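PDB 3OKP: GDP-mannose-dependent alpha-(1-6)-phosphatidylinositol monomannoside mannosyltransferase from Corynebacterium glutamicum, which belongs to the GT-B clan of glycosyltransferases, with two Rossmann-like domains facing a cleft, and holds guanosine-5'-diphosphate-alpha-d-mannose in this model. Local coordinates for residues N12-R17 and H50-T55; V39-Q44 and V60-R65; A219-I224 and T249-N254. One frame throughout, in Å; residues are numbered along the deposited sequence.

Interactions 1 and 2 are neighbours in the Glycosyltransferase Family 4 half of the chain, their centres about 9 Å apart, and they touch: Asn12 OD1 lies 2.7 Å from Ser42 OG, and Pro15 O lies 2.8 Å from Arg62 NH2, both probable hydrogen bonds. Strand 37-42, helix 46-53 and strand 59-63 follow one another in the chain, so both contacts build on this beta-alpha-beta unit, and interaction 1 adds the loop after strand 7-11. Interaction 3 belongs to the other half, with its centre about 44 Å from that of interaction 1 and 50 Å from that of interaction 2. The pocket residues for guanosine-5'-diphosphate-alpha-d-mannose fall between positions 205 and 298, in the same half as interaction 3.

Interaction 1 (N12-R17 and H50-T55); sequences NDFPPR and HAYDKT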
ATOM      1  N   ASN A  12       9.601  13.322  -7.391  1.00 10.69           N
ATOM      2  CA  ASN A  12       8.946  13.393  -8.689  1.00 11.23           C
ATOM      3  C   ASN A  12       7.497  12.903  -8.591  1.00 11.67           C
ATOM      4  O   ASN A  12       6.729  13.014  -9.546  1.00 12.06           O
ATOM      5  CB  ASN A  12       9.720  12.554  -9.713  1.00 11.34           C
ATOM      6  CG  ASN A  12       9.214  12.743 -11.135  1.00 11.35           C
ATOM      7  OD1 ASN A  12       9.085  13.867 -11.615  1.00 10.42           O
ATOM      8  ND2 ASN A  12       8.924  11.638 -11.811  1.00 10.80           N
ATOM      9  N   ASP A  13       7.135  12.365  -7.428  1.00 11.82           N
ATOM     10  CA  ASP A  13       5.835  11.728  -7.228  1.00 12.67           C
ATOM     11  C   ASP A  13       5.002  12.491  -6.198  1.00 12.66           C
ATOM     12  O   ASP A  13       5.081  12.218  -5.003  1.00 13.02           O
ATOM     13  CB  ASP A  13       6.016  10.279  -6.759  1.00 12.63           C
ATOM     14  CG  ASP A  13       6.955   9.482  -7.647  1.00 13.68           C
ATOM     15  OD1 ASP A  13       6.679   9.353  -8.861  1.00 14.25           O
ATOM     16  OD2 ASP A  13       7.968   8.971  -7.120  1.00 14.85           O
ATOM     17  N   PHE A  14       4.208  13.444  -6.667  1.00 13.11           N
ATOM     18  CA  PHE A  14       3.380  14.259  -5.780  1.00 12.97           C
ATOM     19  C   PHE A  14       2.031  14.524  -6.446  1.00 13.48           C
ATOM     20  O   PHE A  14       1.964  14.615  -7.673  1.00 13.80           O
ATOM     21  CB  PHE A  14       4.100  15.575  -5.449  1.00 12.72           C
ATOM     22  CG  PHE A  14       3.576  16.274  -4.218  1.00 12.63           C
ATOM     23  CD1 PHE A  14       3.773  15.731  -2.950  1.00 12.34           C
ATOM     24  CD2 PHE A  14       2.905  17.490  -4.326  1.00 12.69           C
ATOM     25  CE1 PHE A  14       3.289  16.375  -1.809  1.00 11.83           C
ATOM     26  CE2 PHE A  14       2.419  18.144  -3.191  1.00 12.78           C
ATOM     27  CZ  PHE A  14       2.615  17.584  -1.931  1.00 12.37           C
ATOM     28  N   PRO A  15       0.945  14.614  -5.649  1.00 13.74           N
ATOM     29  CA  PRO A  15      -0.335  15.080  -6.185  1.00 14.36           C
ATOM     30  C   PRO A  15      -0.197  16.437  -6.899  1.00 14.85           C
ATOM     31  O   PRO A  15       0.772  17.158  -6.643  1.00 14.41           O
ATOM     32  CB  PRO A  15      -1.204  15.219  -4.935  1.00 14.41           C
ATOM     33  CG  PRO A  15      -0.635  14.255  -3.971  1.00 13.83           C
ATOM     34  CD  PRO A  15       0.839  14.251  -4.221  1.00 13.35           C
ATOM     35  N   PRO A  16      -1.169  16.805  -7.759  1.00 15.76           N
ATOM     36  CA  PRO A  16      -2.477  16.173  -7.998  1.00 16.51           C
ATOM     37  C   PRO A  16      -2.461  14.864  -8.802  1.00 17.05           C
ATOM     38  O   PRO A  16      -3.497  14.204  -8.903  1.00 17.66           O
ATOM     39  CB  PRO A  16      -3.257  17.260  -8.742  1.00 17.04           C
ATOM     40  CG  PRO A  16      -2.216  18.027  -9.467  1.00 16.90           C
ATOM     41  CD  PRO A  16      -0.983  18.002  -8.603  1.00 16.06           C
ATOM     42  N   ARG A  17      -1.311  14.496  -9.368  1.00 17.10           N
ATOM     43  CA  ARG A  17      -1.177  13.220 -10.079  1.00 17.79           C
ATOM     44  C   ARG A  17      -1.549  12.047  -9.167  1.00 17.42           C
ATOM     45  O   ARG A  17      -1.174  12.019  -7.992  1.00 16.86           O
ATOM     46  CB  ARG A  17       0.244  13.050 -10.634  1.00 17.53           C
ATOM     47  CG  ARG A  17       0.427  11.836 -11.547  1.00 18.74           C
ATOM     48  CD  ARG A  17       1.823  11.796 -12.151  1.00 18.65           C
ATOM     49  NE  ARG A  17       2.069  10.548 -12.872  1.00 21.55           N
ATOM     50  N   HIS A  50      -0.924  24.291  -9.128  1.00 17.41           N
ATOM     51  CA  HIS A  50      -1.229  25.508  -8.371  1.00 17.62           C
ATOM     52  C   HIS A  50      -2.536  25.378  -7.591  1.00 17.56           C
ATOM     53  O   HIS A  50      -2.609  25.773  -6.422  1.00 17.37           O
ATOM     54  CB  HIS A  50      -1.287  26.733  -9.291  1.00 18.54           C
ATOM     55  CG  HIS A  50       0.046  27.144  -9.836  1.00 19.20           C
ATOM     56  ND1 HIS A  50       0.269  27.350 -11.181  1.00 20.40           N
ATOM     57  CD2 HIS A  50       1.229  27.381  -9.218  1.00 19.51           C
ATOM     58  CE1 HIS A  50       1.528  27.704 -11.367  1.00 20.41           C
ATOM     59  NE2 HIS A  50       2.132  27.728 -10.193  1.00 20.33           N
ATOM     60  N   ALA A  51      -3.555  24.813  -8.239  1.00 17.62           N
ATOM     61  CA  ALA A  51      -4.865  24.611  -7.618  1.00 17.64           C
ATOM     62  C   ALA A  51      -4.802  23.646  -6.435  1.00 16.78           C
ATOM     63  O   ALA A  51      -5.441  23.878  -5.408  1.00 16.87           O
ATOM     64  CB  ALA A  51      -5.883  24.135  -8.652  1.00 18.26           C
ATOM     65  N   TYR A  52      -4.029  22.570  -6.583  1.00 15.97           N
ATOM     66  CA  TYR A  52      -3.855  21.597  -5.506  1.00 15.13           C
ATOM     67  C   TYR A  52      -3.057  22.169  -4.333  1.00 14.40           C
ATOM     68  O   TYR A  52      -3.453  22.011  -3.178  1.00 14.34           O
ATOM     69  CB  TYR A  52      -3.200  20.306  -6.017  1.00 14.91           C
ATOM     70  CG  TYR A  52      -3.082  19.246  -4.944  1.00 14.82           C
ATOM     71  CD1 TYR A  52      -4.161  18.419  -4.638  1.00 15.16           C
ATOM     72  CD2 TYR A  52      -1.897  19.083  -4.221  1.00 14.59           C
ATOM     73  CE1 TYR A  52      -4.065  17.451  -3.642  1.00 14.88           C
ATOM     74  CE2 TYR A  52      -1.792  18.122  -3.221  1.00 14.20           C
ATOM     75  CZ  TYR A  52      -2.883  17.310  -2.940  1.00 14.26           C
ATOM     76  OH  TYR A  52      -2.787  16.348  -1.963  1.00 14.13           O
ATOM     77  N   ASP A  53      -1.943  22.832  -4.638  1.00 13.83           N
ATOM     78  CA  ASP A  53      -1.054  23.397  -3.619  1.00 13.20           C
ATOM     79  C   ASP A  53      -1.750  24.465  -2.768  1.00 13.62           C
ATOM     80  O   ASP A  53      -1.446  24.623  -1.583  1.00 13.22           O
ATOM     81  CB  ASP A  53       0.212  23.971  -4.270  1.00 13.02           C
ATOM     82  CG  ASP A  53       1.060  22.903  -4.964  1.00 12.16           C
ATOM     83  OD1 ASP A  53       0.772  21.693  -4.812  1.00 11.42           O
ATOM     84  OD2 ASP A  53       2.018  23.282  -5.671  1.00 11.34           O
ATOM     85  N   LYS A  54      -2.688  25.178  -3.390  1.00 14.04           N
ATOM     86  CA  LYS A  54      -3.511  26.193  -2.731  1.00 14.66           C
ATOM     87  C   LYS A  54      -4.367  25.609  -1.594  1.00 14.28           C
ATOM     88  O   LYS A  54      -4.753  26.331  -0.669  1.00 14.44           O
ATOM     89  CB  LYS A  54      -4.396  26.886  -3.781  1.00 15.46           C
ATOM     90  CG  LYS A  54      -5.149  28.131  -3.319  1.00 17.97           C
ATOM     91  CD  LYS A  54      -4.232  29.333  -3.120  1.00 20.17           C
ATOM     92  CE  LYS A  54      -5.042  30.580  -2.796  1.00 22.12           C
ATOM     93  NZ  LYS A  54      -4.209  31.615  -2.117  1.00 23.29           N
ATOM     94  N   THR A  55      -4.651  24.307  -1.662  1.00 13.51           N
ATOM     95  CA  THR A  55      -5.484  23.639  -0.653  1.00 13.38           C
ATOM     96  C   THR A  55      -4.698  23.188   0.582  1.00 12.80           C
ATOM     97  O   THR A  55      -5.290  22.859   1.612  1.00 12.88           O
ATOM     98  CB  THR A  55      -6.253  22.415  -1.230  1.00 13.42           C
ATOM     99  OG1 THR A  55      -5.339  21.340  -1.497  1.00 12.85           O
ATOM    100  CG2 THR A  55      -7.011  22.787  -2.500  1.00 13.78           C
TER
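Pro15 meets the ring of Tyr52 in a CH-pi contact: its CB stands over one face, 3.7 Å from the ring centroid and 27° off the normal. CB sits off-centre toward the rim, 3.3 Å from Tyr52 CZ, while Pro15 CG lies beside the hydroxyl. Tyr52 reaches the loop because its CG swings anti to the backbone N (chi1 -177°), carrying the ring out from the helix. A rigid, flat-sided proline suits such a face, and tyrosine offers the prolines a broad apolar one.

Apolar packing widens the contact. Pro16, which follows a cis peptide bond, sets its CB 4.1 Å from Tyr52 CB, and Phe14 CE2 approaches the ring edge at Tyr52 CE2, 4.2 Å away.

Polar atoms serve each side separately, since no hydrogen bond crosses. Asp53 OD1 lies at the edge of the Phe14 ring, but the carboxylate is held chiefly by a salt bridge from its OD2 to Arg62 NE. Tyr52 O accepts from Thr55 N and, at 2.6 Å, from Thr55 OG1.

The loop after the first strand, 7-11, packs against Tyr52 of helix 46-53, beside strands 37-42 and 59-63, on which Phe14 packs, in the parallel sheet of a Rossmann-like GT-B domain.

Interaction 2 (V39-Q44 and V60-R65); sequences VFASTQ and VIRWPR
Phe40 and Trp63 turn CG anti to their backbone N (chi1 -179° and -175°), which lays the two side chains side by side on one face of the sheet. Arg62 takes another course: its CG stays beside the backbone N and the chain bends at chi2 (-76°), folding the guanidinium back over strand 37-42 on the face that also carries Val39, Ala41 and Val60. The two strands are the parallel pair of a beta-alpha-beta unit whose crossover is helix 46-53, within a Rossmann-like sheet.

Three backbone bonds join the strands. Ile61 N donates to Val39 O at 2.6 Å, Ala41 N to Ile61 O at 3.1 Å, and Trp63 N to Ala41 O at 2.7 Å. Beta-branched Val39, Val60 and Ile61 suit these extended positions, while the small Ala41 lets Arg62 lie close above it.

On the aromatic face, Phe40 CZ comes 3.7 Å from Trp63 CE3, the planes meeting obliquely, and helix 72-84 packs on both side chains. On the other face Arg62 NH1 gives a hydrogen bond of 2.9 Å to Ser42 O, which lies in the guanidinium plane, and it also donates to a water at 2.8 Å. NH2 reaches Pro15 O, so with the Asp53 bridge every nitrogen of the group has a partner and its rotation is fixed; arginine has enough N-H groups to serve them all.

Beyond the ladder the strands stay joined by Thr43, whose N donates to Arg65 O at 2.9 Å. Its hydroxyl sits beside its own backbone N, and from there OG1 donates to Trp63 O at 2.8 Å, approaching from well above that carbonyl's plane.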
ATOM      1  N   VAL A  39       7.933  20.862   0.584  1.00 10.18           N
ATOM      2  CA  VAL A  39       8.018  19.915  -0.531  1.00  9.81           C
ATOM      3  C   VAL A  39       8.664  20.568  -1.751  1.00  9.86           C
ATOM      4  O   VAL A  39       8.353  21.712  -2.091  1.00 10.06           O
ATOM      5  CB  VAL A  39       6.630  19.323  -0.910  1.00  9.91           C
ATOM      6  CG1 VAL A  39       6.744  18.351  -2.090  1.00  9.51           C
ATOM      7  CG2 VAL A  39       5.999  18.619   0.290  1.00  9.74           C
ATOM      8  N   PHE A  40       9.576  19.831  -2.380  1.00  9.59           N
ATOM      9  CA  PHE A  40      10.182  20.196  -3.659  1.00  9.77           C
ATOM     10  C   PHE A  40       9.773  19.124  -4.674  1.00  9.94           C
ATOM     11  O   PHE A  40      10.268  17.992  -4.637  1.00  9.42           O
ATOM     12  CB  PHE A  40      11.710  20.298  -3.506  1.00  9.72           C
ATOM     13  CG  PHE A  40      12.445  20.702  -4.765  1.00  9.99           C
ATOM     14  CD1 PHE A  40      12.010  21.777  -5.542  1.00 10.30           C
ATOM     15  CD2 PHE A  40      13.602  20.021  -5.151  1.00  9.94           C
ATOM     16  CE1 PHE A  40      12.700  22.152  -6.696  1.00 10.41           C
ATOM     17  CE2 PHE A  40      14.301  20.387  -6.301  1.00  9.55           C
ATOM     18  CZ  PHE A  40      13.849  21.454  -7.077  1.00 10.06           C
ATOM     19  N   ALA A  41       8.844  19.481  -5.561  1.00 10.38           N
ATOM     20  CA  ALA A  41       8.222  18.510  -6.464  1.00 10.75           C
ATOM     21  C   ALA A  41       8.192  18.964  -7.923  1.00 11.41           C
ATOM     22  O   ALA A  41       8.111  20.157  -8.210  1.00 11.56           O
ATOM     23  CB  ALA A  41       6.810  18.174  -5.983  1.00 10.52           C
ATOM     24  N   SER A  42       8.251  17.998  -8.838  1.00 11.87           N
ATOM     25  CA  SER A  42       8.080  18.261 -10.269  1.00 13.01           C
ATOM     26  C   SER A  42       6.665  18.765 -10.585  1.00 13.81           C
ATOM     27  O   SER A  42       5.767  18.697  -9.740  1.00 13.61           O
ATOM     28  CB  SER A  42       8.386  16.999 -11.078  1.00 13.01           C
ATOM     29  OG  SER A  42       7.555  15.926 -10.677  1.00 13.18           O
ATOM     30  N   THR A  43       6.477  19.269 -11.803  1.00 14.98           N
ATOM     31  CA  THR A  43       5.194  19.832 -12.226  1.00 16.13           C
ATOM     32  C   THR A  43       4.750  19.220 -13.554  1.00 17.14           C
ATOM     33  O   THR A  43       5.440  19.347 -14.566  1.00 17.46           O
ATOM     34  CB  THR A  43       5.279  21.370 -12.376  1.00 16.40           C
ATOM     35  OG1 THR A  43       5.933  21.927 -11.230  1.00 16.03           O
ATOM     36  CG2 THR A  43       3.886  21.984 -12.524  1.00 16.91           C
ATOM     37  N   GLN A  44       3.595  18.560 -13.542  1.00 18.01           N
ATOM     38  CA  GLN A  44       3.068  17.903 -14.738  1.00 19.35           C
ATOM     39  C   GLN A  44       2.088  18.804 -15.490  1.00 20.35           C
ATOM     40  O   GLN A  44       2.120  18.875 -16.722  1.00 21.33           O
ATOM     41  CB  GLN A  44       2.423  16.557 -14.385  1.00 19.47           C
ATOM     42  CG  GLN A  44       3.427  15.455 -14.025  1.00 19.70           C
ATOM     43  CD  GLN A  44       3.967  15.571 -12.605  1.00 19.67           C
ATOM     44  OE1 GLN A  44       3.203  15.673 -11.644  1.00 19.44           O
ATOM     45  NE2 GLN A  44       5.289  15.542 -12.468  1.00 19.08           N
ATOM     46  N   VAL A  60       4.700  24.015  -0.884  1.00 12.24           N
ATOM     47  CA  VAL A  60       5.182  23.203  -2.001  1.00 12.12           C
ATOM     48  C   VAL A  60       5.927  24.113  -2.979  1.00 12.45           C
ATOM     49  O   VAL A  60       5.362  25.081  -3.494  1.00 12.73           O
ATOM     50  CB  VAL A  60       4.028  22.463  -2.737  1.00 12.15           C
ATOM     51  CG1 VAL A  60       4.564  21.633  -3.908  1.00 11.87           C
ATOM     52  CG2 VAL A  60       3.252  21.574  -1.770  1.00 11.64           C
ATOM     53  N   ILE A  61       7.203  23.809  -3.198  1.00 12.23           N
ATOM     54  CA  ILE A  61       8.014  24.510  -4.191  1.00 12.83           C
ATOM     55  C   ILE A  61       8.051  23.660  -5.458  1.00 12.80           C
ATOM     56  O   ILE A  61       8.598  22.554  -5.462  1.00 12.52           O
ATOM     57  CB  ILE A  61       9.451  24.795  -3.674  1.00 12.76           C
ATOM     58  CG1 ILE A  61       9.396  25.636  -2.392  1.00 13.36           C
ATOM     59  CG2 ILE A  61      10.293  25.483  -4.756  1.00 13.00           C
ATOM     60  CD1 ILE A  61      10.695  25.666  -1.598  1.00 13.35           C
ATOM     61  N   ARG A  62       7.451  24.181  -6.525  1.00 13.22           N
ATOM     62  CA  ARG A  62       7.313  23.429  -7.766  1.00 13.31           C
ATOM     63  C   ARG A  62       8.500  23.616  -8.710  1.00 13.92           C
ATOM     64  O   ARG A  62       8.864  24.741  -9.071  1.00 14.04           O
ATOM     65  CB  ARG A  62       5.999  23.782  -8.471  1.00 13.72           C
ATOM     66  CG  ARG A  62       4.735  23.292  -7.755  1.00 12.79           C
ATOM     67  CD  ARG A  62       4.516  21.793  -7.931  1.00 11.74           C
ATOM     68  NE  ARG A  62       3.278  21.346  -7.292  1.00 11.25           N
ATOM     69  CZ  ARG A  62       2.780  20.116  -7.384  1.00 11.07           C
ATOM     70  NH1 ARG A  62       3.408  19.186  -8.096  1.00 10.46           N
ATOM     71  NH2 ARG A  62       1.648  19.813  -6.762  1.00  9.85           N
ATOM     72  N   TRP A  63       9.103  22.491  -9.087  1.00 14.05           N
ATOM     73  CA  TRP A  63      10.154  22.440 -10.095  1.00 14.75           C
ATOM     74  C   TRP A  63       9.471  22.448 -11.469  1.00 15.42           C
ATOM     75  O   TRP A  63       8.665  21.561 -11.762  1.00 15.34           O
ATOM     76  CB  TRP A  63      11.000  21.177  -9.870  1.00 14.49           C
ATOM     77  CG  TRP A  63      12.221  20.997 -10.748  1.00 14.87           C
ATOM     78  CD1 TRP A  63      12.498  19.917 -11.541  1.00 15.24           C
ATOM     79  CD2 TRP A  63      13.339  21.893 -10.891  1.00 15.29           C
ATOM     80  NE1 TRP A  63      13.704  20.088 -12.177  1.00 15.47           N
ATOM     81  CE2 TRP A  63      14.241  21.290 -11.799  1.00 15.82           C
ATOM     82  CE3 TRP A  63      13.662  23.146 -10.349  1.00 15.11           C
ATOM     83  CZ2 TRP A  63      15.447  21.900 -12.180  1.00 15.88           C
ATOM     84  CZ3 TRP A  63      14.861  23.753 -10.732  1.00 15.74           C
ATOM     85  CH2 TRP A  63      15.738  23.126 -11.637  1.00 15.88           C
ATOM     86  N   PRO A  64       9.770  23.465 -12.308  1.00 16.21           N
ATOM     87  CA  PRO A  64       9.042  23.673 -13.569  1.00 17.16           C
ATOM     88  C   PRO A  64       9.407  22.668 -14.671  1.00 17.59           C
ATOM     89  O   PRO A  64       9.468  23.032 -15.850  1.00 18.19           O
ATOM     90  CB  PRO A  64       9.455  25.092 -13.975  1.00 17.69           C
ATOM     91  CG  PRO A  64      10.837  25.235 -13.427  1.00 17.35           C
ATOM     92  CD  PRO A  64      10.824  24.480 -12.115  1.00 16.44           C
ATOM     93  N   ARG A  65       9.645  21.422 -14.275  1.00 17.43           N
ATOM     94  CA  ARG A  65       9.938  20.329 -15.194  1.00 17.95           C
ATOM     95  C   ARG A  65       8.948  19.191 -14.974  1.00 17.47           C
ATOM     96  O   ARG A  65       8.547  18.912 -13.840  1.00 16.99           O
ATOM     97  CB  ARG A  65      11.367  19.817 -14.985  1.00 18.05           C
ATOM     98  CG  ARG A  65      12.466  20.685 -15.594  1.00 20.03           C
ATOM     99  CD  ARG A  65      12.517  20.525 -17.112  1.00 22.93           C
ATOM    100  NE  ARG A  65      13.842  20.798 -17.667  1.00 25.12           N
ATOM    101  CZ  ARG A  65      14.277  22.002 -18.030  1.00 26.43           C
ATOM    102  NH1 ARG A  65      15.498  22.140 -18.534  1.00 27.21           N
ATOM    103  NH2 ARG A  65      13.498  23.068 -17.893  1.00 27.04           N
TER
HETATM  104  O   HOH W   1       2.774  16.708  -9.126  1.00 17.43           O

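Interaction 3 (A219-I224 and T249-N254); sequences AMPQVI and TDVSQN
Ile224 leans from its helix onto Val251 and Asn254, and its branches divide the work. CB is the fork, directed toward the 249-254 loop. From it CG1 runs beside the backbone N (chi1 -63°) and lies over one face of the Asn254 amide, 3.7 Å from Asn254 CG. CG2, the other branch, reaches the far end of the same amide, 3.8 Å from Asn254 OD1. The tip, CD1, continues in an extended chain (chi2 158°) and slots between two residues, 3.5 Å from Asn254 CB and 3.6 Å from Val251 CG1. A branched, wholly apolar side chain suits this place: it can spread over a flat amide and still send one methyl into the loop.

Val251 CG1 is shared. Besides Ile224 CD1 it touches Pro221 CG at 4.0 Å, so the beta-branched Val251 packs against two residues about one helical turn apart. Proline fits the helix here at a price: Pro221 has no N-H to give, and the N of Gln222 also makes no bond to the preceding turn, so the helix is kinked here, although the bond from Ile224 N to Met220 O, at 2.7 Å, takes up the pattern again. Met220 is bent at chi2 and chi3, which brings its CE to 3.9 Å from Asn254 O.

No hydrogen bond joins the two segments. The amide that Ile224 covers is tied elsewhere, as Asn254 ND2 donates to Ala230 O and Pro228 O, while Asn254 N closes the turn onto Val251 O. Helix 213-226 has neighbours on several sides: Ala219 and Val223 pack on helix 331-342, Met220 rests on Leu232 of strand 231-235, and the 249-254 loop flanks it just before strand 255-259, one of the two outermost of its sheet.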
ATOM      1  N   ALA A 219     -11.693 -22.104  -6.869  1.00  9.53           N
ATOM      2  CA  ALA A 219     -12.116 -22.659  -5.583  1.00  9.25           C
ATOM      3  C   ALA A 219     -13.637 -22.613  -5.386  1.00  9.06           C
ATOM      4  O   ALA A 219     -14.175 -23.323  -4.529  1.00  8.88           O
ATOM      5  CB  ALA A 219     -11.403 -21.946  -4.436  1.00  8.82           C
ATOM      6  N   MET A 220     -14.325 -21.792  -6.182  1.00  8.82           N
ATOM      7  CA  MET A 220     -15.770 -21.588  -6.004  1.00  8.79           C
ATOM      8  C   MET A 220     -16.684 -22.830  -6.123  1.00  9.11           C
ATOM      9  O   MET A 220     -17.597 -22.974  -5.314  1.00  9.01           O
ATOM     10  CB  MET A 220     -16.302 -20.418  -6.846  1.00  8.76           C
ATOM     11  CG  MET A 220     -15.977 -19.031  -6.273  1.00  8.56           C
ATOM     12  SD  MET A 220     -16.492 -18.741  -4.557  1.00  8.58           S
ATOM     13  CE  MET A 220     -18.261 -18.537  -4.752  1.00  8.25           C
ATOM     14  N   PRO A 221     -16.457 -23.718  -7.126  1.00  9.44           N
ATOM     15  CA  PRO A 221     -17.354 -24.880  -7.242  1.00  9.78           C
ATOM     16  C   PRO A 221     -17.576 -25.643  -5.929  1.00  9.79           C
ATOM     17  O   PRO A 221     -18.717 -25.987  -5.611  1.00  9.84           O
ATOM     18  CB  PRO A 221     -16.657 -25.762  -8.283  1.00 10.21           C
ATOM     19  CG  PRO A 221     -15.938 -24.781  -9.152  1.00 10.47           C
ATOM     20  CD  PRO A 221     -15.437 -23.721  -8.195  1.00  9.69           C
ATOM     21  N   GLN A 222     -16.510 -25.891  -5.169  1.00  9.65           N
ATOM     22  CA  GLN A 222     -16.651 -26.566  -3.872  1.00  9.79           C
ATOM     23  C   GLN A 222     -17.379 -25.700  -2.846  1.00  9.00           C
ATOM     24  O   GLN A 222     -18.210 -26.204  -2.088  1.00  9.03           O
ATOM     25  CB  GLN A 222     -15.298 -27.026  -3.327  1.00 10.05           C
ATOM     26  CG  GLN A 222     -14.797 -28.323  -3.947  1.00 11.95           C
ATOM     27  CD  GLN A 222     -13.436 -28.725  -3.418  1.00 14.38           C
ATOM     28  OE1 GLN A 222     -12.418 -28.535  -4.086  1.00 15.77           O
ATOM     29  NE2 GLN A 222     -13.407 -29.267  -2.207  1.00 14.93           N
ATOM     30  N   VAL A 223     -17.069 -24.402  -2.835  1.00  8.21           N
ATOM     31  CA  VAL A 223     -17.745 -23.448  -1.947  1.00  7.81           C
ATOM     32  C   VAL A 223     -19.249 -23.434  -2.227  1.00  7.81           C
ATOM     33  O   VAL A 223     -20.061 -23.559  -1.307  1.00  7.73           O
ATOM     34  CB  VAL A 223     -17.151 -22.015  -2.064  1.00  7.45           C
ATOM     35  CG1 VAL A 223     -17.909 -21.031  -1.173  1.00  7.37           C
ATOM     36  CG2 VAL A 223     -15.662 -22.011  -1.705  1.00  7.15           C
ATOM     37  N   ILE A 224     -19.605 -23.305  -3.505  1.00  7.93           N
ATOM     38  CA  ILE A 224     -21.003 -23.266  -3.948  1.00  8.22           C
ATOM     39  C   ILE A 224     -21.749 -24.551  -3.592  1.00  8.45           C
ATOM     40  O   ILE A 224     -22.907 -24.502  -3.182  1.00  8.46           O
ATOM     41  CB  ILE A 224     -21.110 -22.984  -5.476  1.00  8.38           C
ATOM     42  CG1 ILE A 224     -20.543 -21.599  -5.799  1.00  8.50           C
ATOM     43  CG2 ILE A 224     -22.563 -23.091  -5.959  1.00  8.59           C
ATOM     44  CD1 ILE A 224     -20.117 -21.427  -7.239  1.00  9.48           C
ATOM     45  N   THR A 249     -17.243 -18.895 -16.044  1.00 16.94           N
ATOM     46  CA  THR A 249     -18.395 -19.230 -16.899  1.00 17.78           C
ATOM     47  C   THR A 249     -19.371 -20.233 -16.275  1.00 17.74           C
ATOM     48  O   THR A 249     -20.586 -20.056 -16.372  1.00 18.11           O
ATOM     49  CB  THR A 249     -17.957 -19.731 -18.304  1.00 18.28           C
ATOM     50  OG1 THR A 249     -16.985 -18.837 -18.854  1.00 19.07           O
ATOM     51  CG2 THR A 249     -19.150 -19.799 -19.256  1.00 19.11           C
ATOM     52  N   ASP A 250     -18.841 -21.270 -15.629  1.00 17.75           N
ATOM     53  CA  ASP A 250     -19.684 -22.314 -15.035  1.00 17.78           C
ATOM     54  C   ASP A 250     -20.126 -22.010 -13.602  1.00 17.12           C
ATOM     55  O   ASP A 250     -20.894 -22.773 -13.010  1.00 17.31           O
ATOM     56  CB  ASP A 250     -18.986 -23.677 -15.119  1.00 18.29           C
ATOM     57  CG  ASP A 250     -18.778 -24.140 -16.555  1.00 19.54           C
ATOM     58  OD1 ASP A 250     -19.650 -23.863 -17.409  1.00 20.86           O
ATOM     59  OD2 ASP A 250     -17.742 -24.783 -16.828  1.00 20.64           O
ATOM     60  N   VAL A 251     -19.646 -20.896 -13.051  1.00 16.34           N
ATOM     61  CA  VAL A 251     -20.045 -20.443 -11.712  1.00 15.53           C
ATOM     62  C   VAL A 251     -20.646 -19.030 -11.758  1.00 15.18           C
ATOM     63  O   VAL A 251     -20.609 -18.290 -10.773  1.00 14.77           O
ATOM     64  CB  VAL A 251     -18.865 -20.513 -10.696  1.00 15.20           C
ATOM     65  CG1 VAL A 251     -18.495 -21.961 -10.396  1.00 15.17           C
ATOM     66  CG2 VAL A 251     -17.641 -19.737 -11.202  1.00 14.65           C
ATOM     67  N   SER A 252     -21.229 -18.686 -12.905  1.00 15.30           N
ATOM     68  CA  SER A 252     -21.673 -17.319 -13.207  1.00 15.10           C
ATOM     69  C   SER A 252     -22.690 -16.731 -12.224  1.00 14.63           C
ATOM     70  O   SER A 252     -22.686 -15.523 -11.971  1.00 14.49           O
ATOM     71  CB  SER A 252     -22.228 -17.255 -14.634  1.00 15.70           C
ATOM     72  OG  SER A 252     -23.450 -17.970 -14.739  1.00 16.13           O
ATOM     73  N   GLN A 253     -23.555 -17.584 -11.679  1.00 14.14           N
ATOM     74  CA  GLN A 253     -24.596 -17.143 -10.750  1.00 13.64           C
ATOM     75  C   GLN A 253     -24.042 -16.762  -9.378  1.00 12.98           C
ATOM     76  O   GLN A 253     -24.702 -16.052  -8.616  1.00 12.93           O
ATOM     77  CB  GLN A 253     -25.666 -18.223 -10.579  1.00 13.81           C
ATOM     78  CG  GLN A 253     -26.467 -18.528 -11.832  1.00 14.16           C
ATOM     79  CD  GLN A 253     -27.469 -19.639 -11.609  1.00 14.68           C
ATOM     80  OE1 GLN A 253     -27.167 -20.816 -11.833  1.00 15.24           O
ATOM     81  NE2 GLN A 253     -28.661 -19.278 -11.139  1.00 13.18           N
ATOM     82  N   ASN A 254     -22.835 -17.236  -9.069  1.00 12.21           N
ATOM     83  CA  ASN A 254     -22.229 -17.013  -7.754  1.00 11.53           C
ATOM     84  C   ASN A 254     -20.991 -16.110  -7.764  1.00 11.27           C
ATOM     85  O   ASN A 254     -20.332 -15.933  -6.733  1.00 10.83           O
ATOM     86  CB  ASN A 254     -21.882 -18.353  -7.101  1.00 11.11           C
ATOM     87  CG  ASN A 254     -23.101 -19.217  -6.859  1.00 10.89           C
ATOM     88  OD1 ASN A 254     -23.602 -19.875  -7.772  1.00  9.66           O
ATOM     89  ND2 ASN A 254     -23.578 -19.232  -5.618  1.00  9.79           N
TER